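PDB 6KSU: Alpha/beta hydrolase from Streptomyces albidoflavus, which probably catalyses macrolactamization of non-ribosomal peptides, as a penicillin-binding-protein-like cyclase that couples residues of opposite chirality. Local coordinates for residues A[145-148]-A[153-156]; A[266-271]-A[334-339]; A[274-279]-A[284-289]. One frame throughout, in Å; residues are numbered along the deposited sequence.

Interaction 1 of 3, residues A[145-148]-A[153-156]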
loop_
_atom_site.group_PDB
_atom_site.type_symbol
_atom_site.label_atom_id
_atom_site.label_comp_id
_atom_site.label_asym_id
_atom_site.label_seq_id
_atom_site.Cartn_x
_atom_site.Cartn_y
_atom_site.Cartn_z
ATOM N N ASP A 145 -10.923 17.643 -0.727
ATOM C CA ASP A 145 -12.295 17.311 -1.082
ATOM C C ASP A 145 -12.899 18.331 -2.027
ATOM O O ASP A 145 -14.052 18.179 -2.449
ATOM C CB ASP A 145 -13.131 17.180 0.188
ATOM C CG ASP A 145 -12.676 16.022 1.054
ATOM O OD1 ASP A 145 -12.283 14.979 0.482
ATOM O OD2 ASP A 145 -12.708 16.154 2.295
ATOM N N GLU A 146 -12.121 19.345 -2.384
ATOM C CA GLU A 146 -12.501 20.381 -3.322
ATOM C C GLU A 146 -12.284 19.970 -4.788
ATOM O O GLU A 146 -12.678 20.722 -5.686
ATOM C CB GLU A 146 -11.719 21.654 -2.942
ATOM C CG GLU A 146 -12.312 22.426 -1.711
ATOM C CD GLU A 146 -11.481 22.380 -0.400
ATOM O OE1 GLU A 146 -10.236 22.284 -0.443
ATOM O OE2 GLU A 146 -12.081 22.473 0.700
ATOM N N MET A 147 -11.723 18.781 -5.052
ATOM C CA MET A 147 -11.494 18.300 -6.416
ATOM C C MET A 147 -12.765 17.725 -7.018
ATOM O O MET A 147 -13.435 16.895 -6.395
ATOM C CB MET A 147 -10.409 17.219 -6.443
ATOM C CG MET A 147 -10.187 16.567 -7.824
ATOM S SD MET A 147 -8.721 15.494 -7.912
ATOM C CE MET A 147 -8.948 14.683 -9.504
ATOM N N ARG A 148 -13.057 18.100 -8.250
ATOM C CA ARG A 148 -14.292 17.575 -8.824
ATOM C C ARG A 148 -14.116 16.914 -10.183
ATOM O O ARG A 148 -14.778 15.912 -10.453
ATOM C CB ARG A 148 -15.332 18.691 -8.927
ATOM C CG ARG A 148 -16.432 18.570 -7.886
ATOM C CD ARG A 148 -17.175 19.877 -7.700
ATOM N NE ARG A 148 -17.889 19.910 -6.428
ATOM C CZ ARG A 148 -17.453 20.541 -5.343
ATOM N NH1 ARG A 148 -16.299 21.197 -5.372
ATOM N NH2 ARG A 148 -18.174 20.514 -4.228
ATOM N N ARG A 153 -4.626 18.984 -11.468
ATOM C CA ARG A 153 -3.784 20.185 -11.533
ATOM C C ARG A 153 -3.972 21.079 -10.311
ATOM O O ARG A 153 -2.996 21.429 -9.637
ATOM C CB ARG A 153 -4.060 20.968 -12.818
ATOM C CG ARG A 153 -2.967 20.812 -13.859
ATOM C CD ARG A 153 -3.255 21.596 -15.130
ATOM N NE ARG A 153 -3.956 20.797 -16.138
ATOM C CZ ARG A 153 -3.388 19.852 -16.887
ATOM N NH1 ARG A 153 -2.096 19.567 -16.738
ATOM N NH2 ARG A 153 -4.112 19.178 -17.779
ATOM N N ARG A 154 -5.215 21.470 -10.010
ATOM C CA ARG A 154 -5.463 22.265 -8.810
ATOM C C ARG A 154 -4.920 21.570 -7.566
ATOM O O ARG A 154 -4.472 22.233 -6.623
ATOM C CB ARG A 154 -6.957 22.526 -8.632
ATOM C CG ARG A 154 -7.708 23.146 -9.803
ATOM C CD ARG A 154 -9.214 22.706 -9.806
ATOM N NE ARG A 154 -9.481 21.376 -10.390
ATOM C CZ ARG A 154 -10.574 20.634 -10.155
ATOM N NH1 ARG A 154 -11.522 21.061 -9.331
ATOM N NH2 ARG A 154 -10.724 19.445 -10.744
ATOM N N PHE A 155 -4.955 20.235 -7.542
ATOM C CA PHE A 155 -4.515 19.494 -6.365
ATOM C C PHE A 155 -3.020 19.644 -6.174
ATOM O O PHE A 155 -2.539 19.749 -5.040
ATOM C CB PHE A 155 -4.891 18.020 -6.503
ATOM C CG PHE A 155 -4.300 17.130 -5.440
ATOM C CD1 PHE A 155 -5.013 16.839 -4.286
ATOM C CD2 PHE A 155 -3.049 16.555 -5.611
ATOM C CE1 PHE A 155 -4.486 16.005 -3.300
ATOM C CE2 PHE A 155 -2.514 15.734 -4.637
ATOM C CZ PHE A 155 -3.235 15.457 -3.474
ATOM N N ALA A 156 -2.278 19.609 -7.277
ATOM C CA ALA A 156 -0.840 19.842 -7.249
ATOM C C ALA A 156 -0.502 21.129 -6.512
ATOM O O ALA A 156 0.387 21.152 -5.652
ATOM C CB ALA A 156 -0.315 19.900 -8.678
#

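Interaction 2 of 3, residues A[266-271]-A[334-339]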
loop_
_atom_site.group_PDB
_atom_site.type_symbol
_atom_site.label_atom_id
_atom_site.label_comp_id
_atom_site.label_asym_id
_atom_site.label_seq_id
_atom_site.Cartn_x
_atom_site.Cartn_y
_atom_site.Cartn_z
ATOM N N THR A 266 -2.019 -10.594 -13.307
ATOM C CA THR A 266 -1.665 -10.290 -14.688
ATOM C C THR A 266 -0.672 -9.135 -14.746
ATOM O O THR A 266 0.353 -9.219 -15.427
ATOM C CB THR A 266 -2.931 -9.975 -15.477
ATOM O OG1 THR A 266 -3.804 -11.129 -15.460
ATOM C CG2 THR A 266 -2.596 -9.559 -16.912
ATOM N N ALA A 267 -0.939 -8.057 -13.992
ATOM C CA ALA A 267 -0.022 -6.917 -13.951
ATOM C C ALA A 267 1.340 -7.294 -13.374
ATOM O O ALA A 267 2.338 -6.631 -13.660
ATOM C CB ALA A 267 -0.639 -5.771 -13.146
ATOM N N ALA A 268 1.403 -8.346 -12.565
ATOM C CA ALA A 268 2.670 -8.850 -12.054
ATOM C C ALA A 268 3.436 -9.681 -13.076
ATOM O O ALA A 268 4.642 -9.895 -12.896
ATOM C CB ALA A 268 2.426 -9.687 -10.790
ATOM N N ARG A 269 2.769 -10.145 -14.149
ATOM C CA ARG A 269 3.427 -11.051 -15.088
ATOM C C ARG A 269 4.735 -10.501 -15.644
ATOM O O ARG A 269 5.724 -11.248 -15.645
ATOM C CB ARG A 269 2.449 -11.438 -16.210
ATOM C CG ARG A 269 1.232 -12.246 -15.713
ATOM C CD ARG A 269 1.593 -13.687 -15.409
ATOM N NE ARG A 269 2.417 -14.284 -16.458
ATOM C CZ ARG A 269 1.932 -14.920 -17.518
ATOM N NH1 ARG A 269 0.619 -15.049 -17.664
ATOM N NH2 ARG A 269 2.763 -15.434 -18.423
ATOM N N PRO A 270 4.832 -9.247 -16.119
ATOM C CA PRO A 270 6.137 -8.753 -16.611
ATOM C C PRO A 270 7.239 -8.713 -15.560
ATOM O O PRO A 270 8.398 -8.478 -15.927
ATOM C CB PRO A 270 5.826 -7.331 -17.124
ATOM C CG PRO A 270 4.362 -7.301 -17.311
ATOM C CD PRO A 270 3.779 -8.227 -16.288
ATOM N N HIS A 271 6.932 -8.906 -14.279
ATOM C CA HIS A 271 7.955 -8.836 -13.248
ATOM C C HIS A 271 8.674 -10.149 -13.031
ATOM O O HIS A 271 9.659 -10.178 -12.305
ATOM C CB HIS A 271 7.355 -8.370 -11.916
ATOM C CG HIS A 271 6.827 -6.976 -11.969
ATOM N ND1 HIS A 271 7.529 -5.895 -11.487
ATOM C CD2 HIS A 271 5.676 -6.482 -12.475
ATOM C CE1 HIS A 271 6.839 -4.792 -11.705
ATOM N NE2 HIS A 271 5.705 -5.121 -12.299
ATOM N N CYS A 334 -6.906 -6.154 0.167
ATOM C CA CYS A 334 -6.283 -6.597 -1.071
ATOM C C CYS A 334 -4.783 -6.757 -0.856
ATOM O O CYS A 334 -4.140 -5.843 -0.355
ATOM C CB CYS A 334 -6.585 -5.577 -2.164
ATOM S SG CYS A 334 -5.694 -5.824 -3.639
ATOM N N ASN A 335 -4.227 -7.906 -1.245
ATOM C CA ASN A 335 -2.809 -8.190 -1.062
ATOM C C ASN A 335 -2.243 -8.803 -2.330
ATOM O O ASN A 335 -2.850 -9.702 -2.901
ATOM C CB ASN A 335 -2.526 -9.171 0.089
ATOM C CG ASN A 335 -3.102 -8.713 1.405
ATOM O OD1 ASN A 335 -4.264 -9.003 1.726
ATOM N ND2 ASN A 335 -2.293 -7.983 2.176
ATOM N N LEU A 336 -1.059 -8.327 -2.733
ATOM C CA LEU A 336 -0.331 -8.808 -3.896
ATOM C C LEU A 336 1.076 -9.206 -3.478
ATOM O O LEU A 336 1.714 -8.515 -2.672
ATOM C CB LEU A 336 -0.261 -7.735 -5.000
ATOM C CG LEU A 336 0.733 -8.007 -6.133
ATOM C CD1 LEU A 336 0.336 -9.253 -6.921
ATOM C CD2 LEU A 336 0.791 -6.817 -7.045
ATOM N N ARG A 337 1.571 -10.312 -4.039
ATOM C CA ARG A 337 2.901 -10.804 -3.691
ATOM C C ARG A 337 3.542 -11.434 -4.909
ATOM O O ARG A 337 2.912 -12.253 -5.589
ATOM C CB ARG A 337 2.853 -11.828 -2.549
ATOM C CG ARG A 337 2.416 -11.258 -1.226
ATOM C CD ARG A 337 3.462 -10.294 -0.630
ATOM N NE ARG A 337 3.121 -9.903 0.734
ATOM C CZ ARG A 337 2.243 -8.949 1.047
ATOM N NH1 ARG A 337 1.634 -8.261 0.086
ATOM N NH2 ARG A 337 1.993 -8.651 2.321
ATOM N N ILE A 338 4.805 -11.080 -5.155
ATOM C CA ILE A 338 5.538 -11.486 -6.354
ATOM C C ILE A 338 6.894 -12.034 -5.936
ATOM O O ILE A 338 7.605 -11.401 -5.148
ATOM C CB ILE A 338 5.748 -10.302 -7.308
ATOM C CG1 ILE A 338 4.424 -9.636 -7.682
ATOM C CG2 ILE A 338 6.539 -10.727 -8.501
ATOM C CD1 ILE A 338 4.598 -8.291 -8.307
ATOM N N HIS A 339 7.272 -13.183 -6.474
ATOM C CA HIS A 339 8.632 -13.691 -6.307
ATOM C C HIS A 339 9.229 -13.823 -7.693
ATOM O O HIS A 339 9.041 -14.859 -8.349
ATOM C CB HIS A 339 8.678 -15.030 -5.583
ATOM C CG HIS A 339 10.059 -15.431 -5.160
ATOM N ND1 HIS A 339 10.988 -15.952 -6.038
ATOM C CD2 HIS A 339 10.673 -15.379 -3.955
ATOM C CE1 HIS A 339 12.105 -16.223 -5.389
ATOM N NE2 HIS A 339 11.940 -15.883 -4.122
#

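Interaction 3 of 3, residues A[274-279]-A[284-289]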
loop_
_atom_site.group_PDB
_atom_site.type_symbol
_atom_site.label_atom_id
_atom_site.label_comp_id
_atom_site.label_asym_id
_atom_site.label_seq_id
_atom_site.Cartn_x
_atom_site.Cartn_y
_atom_site.Cartn_z
ATOM N N ASP A 274 10.114 -15.666 -15.943
ATOM C CA ASP A 274 9.572 -16.221 -17.178
ATOM C C ASP A 274 8.782 -15.201 -18.002
ATOM O O ASP A 274 7.919 -15.597 -18.795
ATOM C CB ASP A 274 8.698 -17.439 -16.852
ATOM C CG ASP A 274 7.419 -17.064 -16.104
ATOM O OD1 ASP A 274 7.275 -15.882 -15.709
ATOM O OD2 ASP A 274 6.554 -17.951 -15.912
ATOM N N ARG A 275 9.056 -13.908 -17.836
ATOM C CA ARG A 275 8.259 -12.866 -18.476
ATOM C C ARG A 275 8.270 -12.944 -20.005
ATOM O O ARG A 275 7.401 -12.343 -20.648
ATOM C CB ARG A 275 8.761 -11.488 -18.038
ATOM C CG ARG A 275 10.155 -11.189 -18.575
ATOM C CD ARG A 275 10.643 -9.777 -18.288
ATOM N NE ARG A 275 10.535 -8.896 -19.451
ATOM C CZ ARG A 275 9.847 -7.756 -19.447
ATOM N NH1 ARG A 275 9.229 -7.367 -18.338
ATOM N NH2 ARG A 275 9.789 -6.992 -20.528
ATOM N N LYS A 276 9.241 -13.638 -20.611
ATOM C CA LYS A 276 9.233 -13.731 -22.073
ATOM C C LYS A 276 8.092 -14.613 -22.585
ATOM O O LYS A 276 7.751 -14.534 -23.767
ATOM C CB LYS A 276 10.581 -14.242 -22.604
ATOM C CG LYS A 276 11.808 -13.363 -22.274
ATOM C CD LYS A 276 11.829 -12.025 -23.019
ATOM C CE LYS A 276 12.191 -10.859 -22.091
ATOM N NZ LYS A 276 12.163 -9.541 -22.809
ATOM N N THR A 277 7.483 -15.435 -21.724
ATOM C CA THR A 277 6.296 -16.193 -22.102
ATOM C C THR A 277 5.023 -15.362 -22.055
ATOM O O THR A 277 3.990 -15.812 -22.562
ATOM C CB THR A 277 6.093 -17.400 -21.184
ATOM O OG1 THR A 277 5.585 -16.952 -19.919
ATOM C CG2 THR A 277 7.395 -18.164 -20.983
ATOM N N PHE A 278 5.057 -14.185 -21.444
ATOM C CA PHE A 278 3.878 -13.335 -21.349
ATOM C C PHE A 278 3.803 -12.469 -22.605
ATOM O O PHE A 278 4.757 -11.750 -22.926
ATOM C CB PHE A 278 3.941 -12.484 -20.081
ATOM C CG PHE A 278 2.713 -11.671 -19.837
ATOM C CD1 PHE A 278 1.501 -12.286 -19.595
ATOM C CD2 PHE A 278 2.770 -10.290 -19.854
ATOM C CE1 PHE A 278 0.359 -11.532 -19.364
ATOM C CE2 PHE A 278 1.635 -9.532 -19.636
ATOM C CZ PHE A 278 0.423 -10.156 -19.392
ATOM N N ALA A 279 2.671 -12.540 -23.317
ATOM C CA ALA A 279 2.581 -11.874 -24.615
ATOM C C ALA A 279 2.730 -10.364 -24.496
ATOM O O ALA A 279 3.193 -9.706 -25.433
ATOM C CB ALA A 279 1.261 -12.215 -25.297
ATOM N N LEU A 284 5.941 -3.508 -20.097
ATOM C CA LEU A 284 6.818 -3.038 -19.032
ATOM C C LEU A 284 8.166 -3.720 -19.222
ATOM O O LEU A 284 8.341 -4.893 -18.840
ATOM C CB LEU A 284 6.228 -3.301 -17.648
ATOM C CG LEU A 284 6.730 -2.265 -16.630
ATOM C CD1 LEU A 284 5.876 -2.229 -15.378
ATOM C CD2 LEU A 284 8.149 -2.576 -16.250
ATOM N N PRO A 285 9.134 -3.011 -19.818
ATOM C CA PRO A 285 10.469 -3.570 -20.066
ATOM C C PRO A 285 11.164 -4.083 -18.813
ATOM O O PRO A 285 10.852 -3.704 -17.684
ATOM C CB PRO A 285 11.237 -2.382 -20.656
ATOM C CG PRO A 285 10.188 -1.537 -21.297
ATOM C CD PRO A 285 8.959 -1.686 -20.439
ATOM N N GLU A 286 12.155 -4.943 -19.050
ATOM C CA GLU A 286 12.892 -5.575 -17.965
ATOM C C GLU A 286 13.591 -4.549 -17.074
ATOM O O GLU A 286 13.672 -4.730 -15.852
ATOM C CB GLU A 286 13.914 -6.555 -18.543
ATOM C CG GLU A 286 14.701 -7.330 -17.494
ATOM C CD GLU A 286 14.581 -8.832 -17.679
ATOM O OE1 GLU A 286 14.753 -9.289 -18.831
ATOM O OE2 GLU A 286 14.324 -9.553 -16.684
ATOM N N ASP A 287 14.109 -3.466 -17.656
ATOM C CA ASP A 287 14.819 -2.499 -16.824
ATOM C C ASP A 287 13.864 -1.803 -15.857
ATOM O O ASP A 287 14.207 -1.568 -14.696
ATOM C CB ASP A 287 15.557 -1.484 -17.690
ATOM C CG ASP A 287 16.730 -2.100 -18.440
ATOM O OD1 ASP A 287 16.639 -3.281 -18.835
ATOM O OD2 ASP A 287 17.755 -1.411 -18.632
ATOM N N ALA A 288 12.647 -1.495 -16.309
ATOM C CA ALA A 288 11.670 -0.895 -15.404
ATOM C C ALA A 288 11.267 -1.869 -14.296
ATOM O O ALA A 288 11.207 -1.494 -13.119
ATOM C CB ALA A 288 10.453 -0.428 -16.198
ATOM N N VAL A 289 11.009 -3.127 -14.657
ATOM C CA VAL A 289 10.695 -4.163 -13.674
ATOM C C VAL A 289 11.756 -4.205 -12.578
ATOM O O VAL A 289 11.442 -4.287 -11.379
ATOM C CB VAL A 289 10.564 -5.528 -14.376
ATOM C CG1 VAL A 289 10.747 -6.645 -13.402
ATOM C CG2 VAL A 289 9.225 -5.651 -15.020
#

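Interaction 1 of 3, residues A[145-148]-A[153-156]
Arg154 reaches back from the first turn of helix 153-160 and lays its guanidinium group beside the backbone of residues 146-148, so the contact is one long side chain against a loop. The polar part consists of approaches without hydrogen bonds. Arg154 NH1 lies 3.5 Å from the amide nitrogen of Arg148, a donor facing a donor, and 3.8 Å from the carbonyl oxygen of Glu146, an acceptor, but too far for a hydrogen bond. Loop atoms approach the guanidinium obliquely, and the interaction with Glu146 O is probably no more than a loose electrostatic attraction. The two arginine head groups keep apart: Arg148 NH1 and Arg154 NH1 are 6.2 Å from each other, and the end of Arg148 leads away from the helix.

The apolar part belongs to Met147, which is buried while its neighbours in the contact are exposed. Its CG stands anti to the backbone N (chi1 175°) and the chain continues extended, carrying the sulfur in beside the first turn of the helix. Arg154 bends at chi3 (-81°) and crosses this thioether chain at about a right angle, with NH2 4.1 Å from Met147 CG.

This is loop-to-helix packing in the beta-lactamase-like region, between the loop after helix 128-132 and the start of helix 153-160. Met147 also packs on Leu249, the Phe155 side chain on Thr177 and Cys180 of helix 176-189, and Arg153 forms a salt bridge with Glu187 of that helix.

Interaction 2 of 3, residues A[266-271]-A[334-339]
With CG1 of Ile338 anti to its carbonyl carbon (chi1 -56°) and CD1 extended beyond it (chi2 165°), the longer branch of this strand residue is directed at Ala268, while CG2 is left to meet His271. Two branches of one isoleucine therefore serve two residues of the segment 266-271. Ile338 CD1 comes to 3.6 Å from Ala268 CB, and CG1 follows alongside at 3.7 Å; the CA atoms of Ala268 and Ile338 are 6.9 Å apart, a close approach with only a methyl on the helix side. Leu336, two residues earlier on the same strand face, adds a more distant touch through CD1, 4.4 Å from Ala268 CB.

His271 contributes its aliphatic stem, with CB 4.2 Å from Ile338 CG2. Its ring lies oblique to Ile338 CD1, and the polar end has a separate task: NE2 is hydrogen-bonded to Glu91 OE2 on helix 85-98, which ties the ring to that neighbouring helix. The backbone N of His271 bonds to Ala268 O at 2.9 Å, an i to i+3 link between the two residues that meet Ile338.

Arg337 and His339 point away from the helix, so alternate residues of strand 332-339 serve opposite faces of the sheet. Helices packed on a central antiparallel sheet through such apolar residues are characteristic of the serine beta-lactamase and penicillin-binding-protein fold, to which this region belongs.

Interaction 3 of 3, residues A[274-279]-A[284-289]
Arg275, in a short 3-10 turn, faces the start of helix 286-293, its CA 8.7 Å from that of Glu286. Its side chain spans this separation: CG sits between the backbone N and the carbonyl carbon (chi1 68°), and the chain bends at chi3 to bring the guanidinium up to the Leu284 carbonyl. Arg275 NH1 donates to Leu284 O at 2.7 Å, nearly along the C=O axis and within the guanidinium plane. NH2 reaches the same oxygen by a longer, weak bond of 3.1 Å, so one acceptor is approached by both terminal nitrogens. The pair grips the chain immediately before Pro285, the N-cap residue of the helix.

Other groups fit around this bond. The amide nitrogen of Glu286 lies over one face of the guanidinium, close to NH2 but as donor to donor. Val289 CG2 packs 3.7 Å from Arg275 NH1, the two side chains running past each other in opposite directions. The Glu286 carboxylate crosses the arginine stem instead of pairing with its head: OE2 is 4.0 Å from Arg275 CD, and OE1 stands 4.3 Å from NE, well out of the guanidinium plane. Lys276 NZ is 4.8 Å from Glu286 OE1, beyond a salt bridge and at most an attraction of charges.

Arg275 NH1 also bonds to Pro270 O, in the turn after helix 261-268. The chemistry is thus that of an arginine bound to main-chain carbonyls. The acid probably adds a diffuse electrostatic attraction, while Arg275 NE is buried with no partner in the model; the directional bonding rests on the terminal nitrogens, which join the turn to the residues leading into the helix.

Overall arrangement
The three contacts lie in the beta-lactamase-like region but differ in depth and chemistry. Interaction 2 is buried, an apolar seam between the segment 266-271 and the central sheet. Interactions 1 and 3 are only partly buried, and each uses an arginine to join a loop or turn to the start of a nearby helix; that of interaction 3 hydrogen-bonds to a carbonyl across its contact, whereas that of interaction 1 merely packs. Interactions 2 and 3 touch directly, centres 12 Å apart, and involve the successive helices 261-268 and 286-293, with interaction 3 nested along the chain within the loop closed by interaction 2. Interaction 1 stands apart, its centre about 31 Å from that of interaction 2.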